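Local atomic coordinates of phenyl-3-pyruvate decarboxylase (PDB entry 2NXW), a protein that uses thiamine diphosphate and a magnesium ion to decarboxylate indole-3-pyruvate to indole-3-acetaldehyde, a step of auxin biosynthesis. Residues K110-I116 with Q175-L181; G118-E124 with E182-M187; A382-R386 with L523-F527. All coordinates share one frame; numbering follows the deposited sequence.

Contact 1: residues K110-I116 with Q175-L181; sequences KSPVVVI and QSRPVYL. Unlike the reference sequence in segment 175-181: Gln175 (reference Leu).
Three backbone hydrogen bonds tie Val113 and Val115 to Val179 and Leu181: Val179 N to Val113 O at 3.0 Å, Val115 N to Val179 O at 2.9 Å, and Leu181 N to Val115 O at 2.8 Å. Helix 161-175 leads into strand 179-184 and covers one face, where Val114 and Val179 lie side by side, CG2 to CG2 at 3.9 Å, and Leu181 CD1 reaches Val114 CG1. On the other face Val115 CG1 sits at the edge of the Tyr180 ring, in its plane, 3.8 Å from CD1; swinging CG1 opposite the backbone N (chi1 176°) brings it there.

This is the parallel ladder of strands 113-119 and 179-184, neighbours in the six-stranded parallel sheet of the N-terminal thiamine diphosphate-binding domain, whose order 2-1-3-4-6-5 recurs in the C-terminal domain.

Ahead of the strands, polar side chains tie the 110-112 turn to the end of helix 161-175 and beyond. Ser176 OG gives a hydrogen bond to Lys110 O, from above the carbonyl plane, at 2.8 Å. The Lys110 chain, bent at chi2 and chi3, lays CD over the centre of the Arg177 guanidinium, 3.4 Å from CZ, and brings NZ within 2.8 Å of Gln175 O. Both cations gather round Asp322 in salt bridges, Lys110 also pairs with Glu232, and Arg177 NH1 bonds to Tyr107 O.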
loop_
_atom_site.group_PDB
_atom_site.type_symbol
_atom_site.label_atom_id
_atom_site.label_comp_id
_atom_site.label_asym_id
_atom_site.label_seq_id
_atom_site.Cartn_x
_atom_site.Cartn_y
_atom_site.Cartn_z
ATOM N N LYS A 110 -22.180 0.151 10.734
ATOM C CA LYS A 110 -22.628 1.528 10.962
ATOM C C LYS A 110 -23.158 1.827 12.363
ATOM O O LYS A 110 -24.242 2.389 12.517
ATOM C CB LYS A 110 -23.695 1.877 9.910
ATOM C CG LYS A 110 -23.158 1.939 8.466
ATOM C CD LYS A 110 -22.610 3.312 8.094
ATOM C CE LYS A 110 -23.740 4.274 7.782
ATOM N NZ LYS A 110 -23.252 5.596 7.252
ATOM N N SER A 111 -22.376 1.474 13.378
ATOM C CA SER A 111 -22.766 1.719 14.771
ATOM C C SER A 111 -21.716 2.654 15.367
ATOM O O SER A 111 -20.523 2.327 15.394
ATOM C CB SER A 111 -22.813 0.402 15.552
ATOM O OG SER A 111 -23.252 0.638 16.878
ATOM N N PRO A 112 -22.145 3.829 15.854
ATOM C CA PRO A 112 -21.229 4.817 16.427
ATOM C C PRO A 112 -20.723 4.572 17.834
ATOM O O PRO A 112 -21.257 5.117 18.811
ATOM C CB PRO A 112 -22.022 6.113 16.309
ATOM C CG PRO A 112 -23.396 5.667 16.636
ATOM C CD PRO A 112 -23.530 4.342 15.854
ATOM N N VAL A 113 -19.688 3.750 17.930
ATOM C CA VAL A 113 -19.071 3.466 19.212
ATOM C C VAL A 113 -17.953 4.472 19.419
ATOM O O VAL A 113 -17.068 4.616 18.572
ATOM C CB VAL A 113 -18.464 2.036 19.265
ATOM C CG1 VAL A 113 -17.643 1.866 20.538
ATOM C CG2 VAL A 113 -19.586 0.993 19.212
ATOM N N VAL A 114 -18.020 5.190 20.533
ATOM C CA VAL A 114 -16.988 6.159 20.873
ATOM C C VAL A 114 -15.956 5.428 21.725
ATOM O O VAL A 114 -16.234 5.029 22.859
ATOM C CB VAL A 114 -17.572 7.344 21.682
ATOM C CG1 VAL A 114 -16.458 8.312 22.070
ATOM C CG2 VAL A 114 -18.642 8.059 20.860
ATOM N N VAL A 115 -14.774 5.220 21.160
ATOM C CA VAL A 115 -13.696 4.548 21.867
ATOM C C VAL A 115 -12.887 5.608 22.600
ATOM O O VAL A 115 -12.440 6.578 21.983
ATOM C CB VAL A 115 -12.768 3.823 20.878
ATOM C CG1 VAL A 115 -11.579 3.187 21.622
ATOM C CG2 VAL A 115 -13.564 2.766 20.122
ATOM N N ILE A 116 -12.717 5.426 23.905
ATOM C CA ILE A 116 -11.949 6.366 24.718
ATOM C C ILE A 116 -10.812 5.581 25.345
ATOM O O ILE A 116 -11.044 4.696 26.169
ATOM C CB ILE A 116 -12.797 6.968 25.863
ATOM C CG1 ILE A 116 -14.066 7.598 25.297
ATOM C CG2 ILE A 116 -11.972 8.027 26.622
ATOM C CD1 ILE A 116 -15.018 8.095 26.370
ATOM N N GLN A 175 -21.925 10.214 10.326
ATOM C CA GLN A 175 -21.751 9.055 9.463
ATOM C C GLN A 175 -22.102 7.744 10.133
ATOM O O GLN A 175 -22.012 6.698 9.506
ATOM C CB GLN A 175 -20.317 9.003 8.928
ATOM C CG GLN A 175 -20.020 10.084 7.884
ATOM C CD GLN A 175 -20.699 9.832 6.539
ATOM O OE1 GLN A 175 -21.785 9.243 6.466
ATOM N NE2 GLN A 175 -20.068 10.299 5.464
ATOM N N SER A 176 -22.502 7.805 11.399
ATOM C CA SER A 176 -22.884 6.603 12.147
ATOM C C SER A 176 -21.789 5.533 12.118
ATOM O O SER A 176 -22.032 4.386 11.739
ATOM C CB SER A 176 -24.200 6.039 11.593
ATOM O OG SER A 176 -24.782 5.109 12.496
ATOM N N ARG A 177 -20.581 5.925 12.512
ATOM C CA ARG A 177 -19.434 5.017 12.560
ATOM C C ARG A 177 -18.657 5.325 13.832
ATOM O O ARG A 177 -18.770 6.409 14.398
ATOM C CB ARG A 177 -18.492 5.258 11.389
ATOM C CG ARG A 177 -19.117 5.268 10.015
ATOM C CD ARG A 177 -18.897 3.956 9.309
ATOM N NE ARG A 177 -19.146 4.070 7.875
ATOM C CZ ARG A 177 -19.355 3.031 7.078
ATOM N NH1 ARG A 177 -19.346 1.803 7.580
ATOM N NH2 ARG A 177 -19.587 3.211 5.784
ATOM N N PRO A 178 -17.834 4.384 14.291
ATOM C CA PRO A 178 -17.040 4.579 15.506
ATOM C C PRO A 178 -16.008 5.689 15.355
ATOM O O PRO A 178 -15.573 5.997 14.239
ATOM C CB PRO A 178 -16.345 3.229 15.701
ATOM C CG PRO A 178 -17.204 2.274 14.991
ATOM C CD PRO A 178 -17.682 3.013 13.776
ATOM N N VAL A 179 -15.618 6.263 16.489
ATOM C CA VAL A 179 -14.597 7.306 16.533
ATOM C C VAL A 179 -13.642 6.972 17.673
ATOM O O VAL A 179 -13.958 6.160 18.558
ATOM C CB VAL A 179 -15.204 8.713 16.738
ATOM C CG1 VAL A 179 -15.974 9.124 15.495
ATOM C CG2 VAL A 179 -16.107 8.733 17.976
ATOM N N TYR A 180 -12.475 7.612 17.660
ATOM C CA TYR A 180 -11.430 7.353 18.636
ATOM C C TYR A 180 -10.929 8.599 19.369
ATOM O O TYR A 180 -10.559 9.588 18.738
ATOM C CB TYR A 180 -10.254 6.691 17.901
ATOM C CG TYR A 180 -9.052 6.383 18.762
ATOM C CD1 TYR A 180 -9.111 5.398 19.738
ATOM C CD2 TYR A 180 -7.842 7.070 18.585
ATOM C CE1 TYR A 180 -8.009 5.094 20.519
ATOM C CE2 TYR A 180 -6.732 6.774 19.363
ATOM C CZ TYR A 180 -6.820 5.787 20.330
ATOM O OH TYR A 180 -5.727 5.512 21.120
ATOM N N LEU A 181 -10.924 8.539 20.698
ATOM C CA LEU A 181 -10.438 9.641 21.522
ATOM C C LEU A 181 -9.366 9.086 22.443
ATOM O O LEU A 181 -9.604 8.127 23.174
ATOM C CB LEU A 181 -11.571 10.249 22.359
ATOM C CG LEU A 181 -12.645 10.991 21.559
ATOM C CD1 LEU A 181 -13.793 11.414 22.480
ATOM C CD2 LEU A 181 -12.019 12.220 20.884
#

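Contact 2: residues G118-E124 with E182-M187; sequences GAPGTTE and EIPRNM
Arg185 and Glu124 form a salt bridge in which the guanidinium offers its NE side: NE meets Glu124 OE1 at 2.8 Å, and NH2 meets OE2 at 3.2 Å. Both oxygens are approached on their syn side and lie close to the guanidinium plane, although the carboxylate is turned 42° against it. Arg185 can reach so far because its chain runs extended from CG to NE. Glu124 OE1 also takes a weak hydrogen bond from Gly121 N, across the type I turn that runs from Gly121 to Glu124.

A second polar pair joins Asn186 to Thr122. Asn186 OD1 accepts from Thr122 N at 2.8 Å, with the donor above the amide plane, while ND2 donates to Thr122 OG1 at 2.9 Å, in that plane and nearly straight (167°). With chi1 at 61°, Thr122 holds OG1 between its backbone N and carbonyl carbon, where ND2 can meet it.

Along the backbone, Arg185 N donates to Ala119 O at 2.8 Å, just where strands 113-119 and 179-184 of the parallel sheet of the N-terminal thiamine diphosphate-binding domain run out at their C-terminal ends. Apolar contacts fill in beside it: Ala119 CB rests on Glu182 CG at 3.7 Å, and Thr122 CG2 touches both Pro184 CB and Met187 CE.

The loops leaving the two strands are thus joined mostly by polar groups; with Glu124 exposed, solvent would probably weaken the charge attraction, while the two-nitrogen grip and the paired amide bonds fix how the groups are turned.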
loop_
_atom_site.group_PDB
_atom_site.type_symbol
_atom_site.label_atom_id
_atom_site.label_comp_id
_atom_site.label_asym_id
_atom_site.label_seq_id
_atom_site.Cartn_x
_atom_site.Cartn_y
_atom_site.Cartn_z
ATOM N N GLY A 118 -7.132 5.532 27.512
ATOM C CA GLY A 118 -6.218 6.274 28.362
ATOM C C GLY A 118 -4.903 6.263 27.591
ATOM O O GLY A 118 -4.732 5.495 26.636
ATOM N N ALA A 119 -3.962 7.109 27.982
ATOM C CA ALA A 119 -2.678 7.162 27.297
ATOM C C ALA A 119 -1.650 7.776 28.231
ATOM O O ALA A 119 -2.003 8.383 29.242
ATOM C CB ALA A 119 -2.792 8.005 26.029
ATOM N N PRO A 120 -0.360 7.606 27.917
ATOM C CA PRO A 120 0.698 8.175 28.759
ATOM C C PRO A 120 0.517 9.689 28.849
ATOM O O PRO A 120 -0.024 10.304 27.927
ATOM C CB PRO A 120 1.974 7.797 28.005
ATOM C CG PRO A 120 1.602 6.495 27.338
ATOM C CD PRO A 120 0.207 6.787 26.829
ATOM N N GLY A 121 0.960 10.276 29.958
ATOM C CA GLY A 121 0.854 11.716 30.129
ATOM C C GLY A 121 1.646 12.437 29.053
ATOM O O GLY A 121 2.616 11.896 28.525
ATOM N N THR A 122 1.248 13.665 28.731
ATOM C CA THR A 122 1.927 14.429 27.688
ATOM C C THR A 122 3.414 14.669 27.922
ATOM O O THR A 122 4.148 14.959 26.982
ATOM C CB THR A 122 1.268 15.798 27.468
ATOM O OG1 THR A 122 1.337 16.560 28.677
ATOM C CG2 THR A 122 -0.181 15.630 27.042
ATOM N N THR A 123 3.864 14.557 29.163
ATOM C CA THR A 123 5.277 14.771 29.442
ATOM C C THR A 123 6.013 13.481 29.781
ATOM O O THR A 123 7.114 13.517 30.330
ATOM C CB THR A 123 5.472 15.783 30.587
ATOM O OG1 THR A 123 4.905 15.266 31.795
ATOM C CG2 THR A 123 4.801 17.103 30.239
ATOM N N GLU A 124 5.398 12.349 29.448
ATOM C CA GLU A 124 5.993 11.039 29.697
ATOM C C GLU A 124 6.713 10.514 28.458
ATOM O O GLU A 124 7.577 11.192 27.901
ATOM C CB GLU A 124 4.923 10.041 30.146
ATOM C CG GLU A 124 4.103 10.505 31.339
ATOM C CD GLU A 124 3.166 9.430 31.854
ATOM O OE1 GLU A 124 2.147 9.783 32.486
ATOM O OE2 GLU A 124 3.446 8.235 31.626
ATOM N N GLU A 182 -8.184 9.693 22.402
ATOM C CA GLU A 182 -7.051 9.271 23.213
ATOM C C GLU A 182 -6.820 10.382 24.238
ATOM O O GLU A 182 -6.656 11.545 23.869
ATOM C CB GLU A 182 -5.846 9.093 22.280
ATOM C CG GLU A 182 -4.611 8.473 22.872
ATOM C CD GLU A 182 -3.576 8.199 21.799
ATOM O OE1 GLU A 182 -3.736 7.214 21.041
ATOM O OE2 GLU A 182 -2.608 8.980 21.700
ATOM N N ILE A 183 -6.824 10.030 25.519
ATOM C CA ILE A 183 -6.657 11.023 26.578
ATOM C C ILE A 183 -5.442 10.783 27.475
ATOM O O ILE A 183 -5.438 9.861 28.292
ATOM C CB ILE A 183 -7.912 11.076 27.490
ATOM C CG1 ILE A 183 -9.177 11.235 26.639
ATOM C CG2 ILE A 183 -7.791 12.235 28.476
ATOM C CD1 ILE A 183 -10.464 11.269 27.450
ATOM N N PRO A 184 -4.382 11.605 27.324
ATOM C CA PRO A 184 -3.180 11.455 28.156
ATOM C C PRO A 184 -3.656 11.524 29.616
ATOM O O PRO A 184 -4.492 12.360 29.956
ATOM C CB PRO A 184 -2.339 12.666 27.754
ATOM C CG PRO A 184 -2.701 12.856 26.304
ATOM C CD PRO A 184 -4.206 12.665 26.312
ATOM N N ARG A 185 -3.131 10.678 30.491
ATOM C CA ARG A 185 -3.632 10.691 31.859
ATOM C C ARG A 185 -3.495 11.997 32.640
ATOM O O ARG A 185 -4.286 12.243 33.549
ATOM C CB ARG A 185 -3.044 9.530 32.663
ATOM C CG ARG A 185 -1.547 9.467 32.736
ATOM C CD ARG A 185 -1.166 8.374 33.710
ATOM N NE ARG A 185 0.243 8.020 33.630
ATOM C CZ ARG A 185 0.788 7.000 34.282
ATOM N NH1 ARG A 185 0.036 6.236 35.064
ATOM N NH2 ARG A 185 2.079 6.737 34.140
ATOM N N ASN A 186 -2.524 12.834 32.289
ATOM C CA ASN A 186 -2.356 14.106 33.000
ATOM C C ASN A 186 -3.336 15.176 32.512
ATOM O O ASN A 186 -3.381 16.285 33.057
ATOM C CB ASN A 186 -0.906 14.613 32.874
ATOM C CG ASN A 186 -0.527 14.978 31.446
ATOM O OD1 ASN A 186 -0.872 14.269 30.498
ATOM N ND2 ASN A 186 0.206 16.081 31.289
ATOM N N MET A 187 -4.127 14.843 31.494
ATOM C CA MET A 187 -5.108 15.776 30.950
ATOM C C MET A 187 -6.521 15.501 31.451
ATOM O O MET A 187 -7.415 16.332 31.304
ATOM C CB MET A 187 -5.094 15.735 29.420
ATOM C CG MET A 187 -3.836 16.316 28.785
ATOM S SD MET A 187 -3.660 18.079 29.174
ATOM C CE MET A 187 -1.924 18.363 28.761
#

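Contact 3: residues A382-R386 with L523-F527; sequences AVNDR and LDKAF
Arg386 lays its guanidinium flat on the ring of Phe527, the planes 13° and the centres 4.3 Å apart. The stack is offset: NE stands over the rim of the ring, 3.3 Å from CD2, while Phe527 CB lies under the guanidinium, 3.4 Å from NH2. At the edge of the same guanidinium, NH1 makes a salt bridge to Asp524 OD1 at 2.9 Å. The oxygen is almost exactly in the guanidinium plane, but NH1 comes to it from above the carboxylate plane, and the two planes are steeply inclined. Leu523 supplies the apolar part: its CD2 lies 3.8 Å from Ala382 CB, touches Val383 CG2 and comes close to Arg386 CD.

A water extends the grip, accepting from Arg386 NH1 at 3.0 Å and donating to Asp524 O at 2.8 Å. Because the arginine chain bends at chi3 (57°), its head turns over the ring and NH1 points towards the aspartate. An alanine in place of Arg386 removes the guanidinium, which would probably leave Asp524 OD1 without its charged mate and the Phe527 face without cover from the other helix. The other oxygen, Asp524 OD2, is paired with Lys520, one turn back on its own helix, so the carboxylate is held by two cations.

The segments belong to helices 376-388 and 516-528, whose local axes are 11.3 Å apart at 56°, a wide spacing bridged by these long side chains. The contact lies away from the cofactor and metal sites. Underneath runs the parallel sheet of the C-terminal thiamine diphosphate-binding domain: Val383 and Leu523 both rest on Ile472 of strand 470-475, Phe527 packs on Ile470 of that strand, and Leu523 also meets Ile536 of strand 534-539.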
loop_
_atom_site.group_PDB
_atom_site.type_symbol
_atom_site.label_atom_id
_atom_site.label_comp_id
_atom_site.label_asym_id
_atom_site.label_seq_id
_atom_site.Cartn_x
_atom_site.Cartn_y
_atom_site.Cartn_z
ATOM N N ALA A 382 -40.374 -23.193 19.759
ATOM C CA ALA A 382 -40.593 -23.027 21.200
ATOM C C ALA A 382 -40.771 -21.559 21.549
ATOM O O ALA A 382 -41.681 -21.183 22.292
ATOM C CB ALA A 382 -39.431 -23.617 21.985
ATOM N N VAL A 383 -39.894 -20.728 21.004
ATOM C CA VAL A 383 -39.933 -19.295 21.246
ATOM C C VAL A 383 -41.213 -18.701 20.679
ATOM O O VAL A 383 -41.912 -17.951 21.360
ATOM C CB VAL A 383 -38.683 -18.610 20.609
ATOM C CG1 VAL A 383 -38.885 -17.093 20.462
ATOM C CG2 VAL A 383 -37.446 -18.915 21.456
ATOM N N ASN A 384 -41.542 -19.061 19.443
ATOM C CA ASN A 384 -42.729 -18.517 18.795
ATOM C C ASN A 384 -44.025 -18.947 19.464
ATOM O O ASN A 384 -44.963 -18.157 19.533
ATOM C CB ASN A 384 -42.745 -18.886 17.309
ATOM C CG ASN A 384 -41.596 -18.248 16.542
ATOM O OD1 ASN A 384 -40.991 -17.277 16.999
ATOM N ND2 ASN A 384 -41.300 -18.785 15.355
ATOM N N ASP A 385 -44.089 -20.189 19.942
ATOM C CA ASP A 385 -45.301 -20.657 20.610
ATOM C C ASP A 385 -45.562 -19.807 21.852
ATOM O O ASP A 385 -46.712 -19.461 22.147
ATOM C CB ASP A 385 -45.191 -22.133 21.017
ATOM C CG ASP A 385 -45.377 -23.087 19.847
ATOM O OD1 ASP A 385 -45.876 -22.649 18.787
ATOM O OD2 ASP A 385 -45.029 -24.279 20.010
ATOM N N ARG A 386 -44.509 -19.457 22.587
ATOM C CA ARG A 386 -44.719 -18.643 23.780
ATOM C C ARG A 386 -45.306 -17.293 23.411
ATOM O O ARG A 386 -46.220 -16.800 24.075
ATOM C CB ARG A 386 -43.409 -18.440 24.541
ATOM C CG ARG A 386 -43.052 -19.581 25.471
ATOM C CD ARG A 386 -41.950 -19.160 26.449
ATOM N NE ARG A 386 -42.333 -17.976 27.226
ATOM C CZ ARG A 386 -43.002 -18.009 28.378
ATOM N NH1 ARG A 386 -43.368 -19.165 28.910
ATOM N NH2 ARG A 386 -43.311 -16.871 28.997
ATOM N N LEU A 523 -37.634 -23.566 28.634
ATOM C CA LEU A 523 -37.905 -22.213 28.162
ATOM C C LEU A 523 -38.942 -21.564 29.073
ATOM O O LEU A 523 -38.796 -20.401 29.442
ATOM C CB LEU A 523 -38.392 -22.205 26.696
ATOM C CG LEU A 523 -38.449 -20.809 26.055
ATOM C CD1 LEU A 523 -37.036 -20.245 25.966
ATOM C CD2 LEU A 523 -39.078 -20.871 24.644
ATOM N N ASP A 524 -39.980 -22.311 29.441
ATOM C CA ASP A 524 -40.999 -21.755 30.331
ATOM C C ASP A 524 -40.365 -21.383 31.673
ATOM O O ASP A 524 -40.633 -20.307 32.212
ATOM C CB ASP A 524 -42.129 -22.760 30.573
ATOM C CG ASP A 524 -43.048 -22.928 29.369
ATOM O OD1 ASP A 524 -43.105 -22.028 28.502
ATOM O OD2 ASP A 524 -43.745 -23.966 29.308
ATOM N N LYS A 525 -39.518 -22.253 32.208
ATOM C CA LYS A 525 -38.875 -21.987 33.496
ATOM C C LYS A 525 -37.985 -20.749 33.414
ATOM O O LYS A 525 -37.964 -19.913 34.326
ATOM C CB LYS A 525 -38.053 -23.197 33.948
ATOM C CG LYS A 525 -37.467 -23.052 35.343
ATOM N N ALA A 526 -37.255 -20.616 32.312
ATOM C CA ALA A 526 -36.374 -19.471 32.151
ATOM C C ALA A 526 -37.169 -18.173 32.175
ATOM O O ALA A 526 -36.791 -17.220 32.866
ATOM C CB ALA A 526 -35.590 -19.586 30.830
ATOM N N PHE A 527 -38.256 -18.122 31.411
ATOM C CA PHE A 527 -39.084 -16.924 31.378
ATOM C C PHE A 527 -39.747 -16.651 32.721
ATOM O O PHE A 527 -39.977 -15.497 33.079
ATOM C CB PHE A 527 -40.150 -17.041 30.292
ATOM C CG PHE A 527 -39.710 -16.513 28.971
ATOM C CD1 PHE A 527 -39.812 -15.153 28.681
ATOM C CD2 PHE A 527 -39.157 -17.365 28.021
ATOM C CE1 PHE A 527 -39.370 -14.648 27.466
ATOM C CE2 PHE A 527 -38.710 -16.865 26.794
ATOM C CZ PHE A 527 -38.819 -15.506 26.520
HETATM O O HOH W 1 -43.137 -19.068 31.875
#

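Contacts 1 and 2 are successive parts of one strand pair, 113-119 with 179-184, their centres about 21 Å apart; Ile116 CG2 of the first touches Ile183 CD1 of the second. Their segments alternate along the chain, 110-116, 118-124, 175-181, 182-187, so the pair is followed from its entry loops to its exit loops. Contact 3 comes later in the chain, on the opposite side of its centre, about 36 Å from contact 1 and about 50 Å from contact 2, centre to centre. It joins two helices on the C-terminal domain's sheet. The two sheets are alike in topology, and both domains contribute residues to thiamine diphosphate pockets.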